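Local coordinates for single-stranded DNA-binding protein DdrB (Deinococcus radiodurans, PDB 4NOE) that binds single-stranded DNA and assists its accurate annealing, probably as part of the response to DNA damage, at residues 18-23 against 29-34. Numbering follows the deposited sequence.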
# COMPACT_ATOMS: atom_id res chain seq x y z
N VAL E 18 7.32 -18.54 29.43
CA VAL E 18 7.83 -19.12 30.67
C VAL E 18 9.27 -18.71 30.93
O VAL E 18 10.14 -18.80 30.05
CB VAL E 18 7.76 -20.65 30.58
CG1 VAL E 18 8.42 -21.29 31.82
CG2 VAL E 18 6.31 -21.07 30.47
N THR E 19 9.54 -18.24 32.14
CA THR E 19 10.88 -17.81 32.50
C THR E 19 11.54 -18.90 33.35
O THR E 19 10.92 -19.41 34.28
CB THR E 19 10.84 -16.47 33.26
OG1 THR E 19 10.34 -15.46 32.39
CG2 THR E 19 12.24 -16.07 33.77
N VAL E 20 12.78 -19.25 33.01
CA VAL E 20 13.54 -20.27 33.74
C VAL E 20 14.74 -19.67 34.46
O VAL E 20 15.44 -18.79 33.92
CB VAL E 20 14.02 -21.37 32.76
CG1 VAL E 20 14.99 -22.33 33.44
CG2 VAL E 20 12.84 -22.12 32.18
N ASN E 21 14.99 -20.13 35.69
CA ASN E 21 16.19 -19.71 36.43
C ASN E 21 17.41 -20.56 36.09
O ASN E 21 17.30 -21.78 35.98
CB ASN E 21 15.92 -19.73 37.93
CG ASN E 21 14.89 -18.70 38.35
OD1 ASN E 21 14.91 -17.55 37.90
ND2 ASN E 21 13.98 -19.11 39.22
N VAL E 22 18.56 -19.91 35.92
CA VAL E 22 19.82 -20.59 35.63
C VAL E 22 20.82 -20.27 36.75
O VAL E 22 21.03 -19.09 37.08
CB VAL E 22 20.41 -20.12 34.28
CG1 VAL E 22 21.59 -21.00 33.87
CG2 VAL E 22 19.35 -20.14 33.19
N GLU E 23 21.42 -21.30 37.33
CA GLU E 23 22.28 -21.13 38.51
C GLU E 23 23.57 -20.38 38.19
O GLU E 23 23.96 -19.45 38.89
CB GLU E 23 22.61 -22.48 39.14
N LEU E 29 24.02 -22.30 27.96
CA LEU E 29 23.80 -23.07 26.73
C LEU E 29 23.23 -24.47 27.00
O LEU E 29 22.44 -24.99 26.19
CB LEU E 29 25.10 -23.15 25.91
CG LEU E 29 25.25 -22.20 24.72
CD1 LEU E 29 24.67 -20.82 25.01
CD2 LEU E 29 26.71 -22.07 24.33
N ASP E 30 23.58 -25.07 28.13
CA ASP E 30 23.03 -26.38 28.48
C ASP E 30 21.53 -26.32 28.82
O ASP E 30 20.76 -27.19 28.43
CB ASP E 30 23.83 -27.02 29.61
CG ASP E 30 25.23 -27.43 29.17
OD1 ASP E 30 25.41 -27.70 27.95
OD2 ASP E 30 26.13 -27.49 30.03
N VAL E 31 21.13 -25.27 29.53
CA VAL E 31 19.71 -25.04 29.77
C VAL E 31 18.99 -24.85 28.44
O VAL E 31 17.92 -25.43 28.22
CB VAL E 31 19.51 -23.82 30.68
CG1 VAL E 31 18.04 -23.46 30.80
CG2 VAL E 31 20.13 -24.11 32.06
N GLN E 32 19.58 -24.06 27.53
CA GLN E 32 18.98 -23.85 26.21
C GLN E 32 18.82 -25.16 25.45
O GLN E 32 17.77 -25.40 24.85
CB GLN E 32 19.79 -22.86 25.37
CG GLN E 32 19.34 -21.42 25.50
CD GLN E 32 20.22 -20.48 24.71
OE1 GLN E 32 20.15 -20.43 23.48
NE2 GLN E 32 21.08 -19.75 25.41
N ARG E 33 19.85 -26.01 25.49
CA ARG E 33 19.76 -27.31 24.84
C ARG E 33 18.64 -28.15 25.47
O ARG E 33 17.91 -28.86 24.76
CB ARG E 33 21.07 -28.08 24.96
CG ARG E 33 22.23 -27.45 24.23
CD ARG E 33 23.48 -28.29 24.35
NE ARG E 33 24.38 -28.02 23.24
CZ ARG E 33 25.44 -27.23 23.33
NH1 ARG E 33 25.74 -26.66 24.49
NH2 ARG E 33 26.21 -27.03 22.26
N HIS E 34 18.52 -28.07 26.79
CA HIS E 34 17.56 -28.92 27.48
C HIS E 34 16.12 -28.60 27.07
O HIS E 34 15.39 -29.49 26.65
CB HIS E 34 17.72 -28.81 29.00
CG HIS E 34 16.62 -29.48 29.77
ND1 HIS E 34 16.68 -30.81 30.15
CD2 HIS E 34 15.44 -29.01 30.23
CE1 HIS E 34 15.58 -31.11 30.82
NE2 HIS E 34 14.81 -30.04 30.88
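Val22 on the strand and Val31 on the helix are the residues whose CA atoms come closest, 7.4 Å apart. The motif is a beta-hairpin, strands 6-11 and 17-22, with the following helix 28-37 folded back against it. Val20 and Val22, two residues apart on the extended strand, both direct their CB toward the helix, whereas Asn21 between them turns the other way, and its amide oxygen accepts a weak hydrogen bond from Gln7. Valine suits the strand because its branched CB is easily accommodated by an extended backbone, and its short apolar branches pack against both the helix and the neighbouring strand. Val20 also packs on Phe10 and Val22 on Ile8 of the hairpin partner, while Val18 to Val20 pair with an antiparallel strand of a second subunit, carrying the sheet across the interface. On its far side the helix is tied to the rest of the chain by Arg33, which forms a salt bridge with Asp61. Val31, short and branched at CB, offers one methyl to each strand valine. With CG1 anti to the backbone N (chi1 173°), it meets Val20 tip to tip, CG1 to CG1 at 4.2 Å; its other branch, CG2, lies 3.9 Å from Val22 CG1.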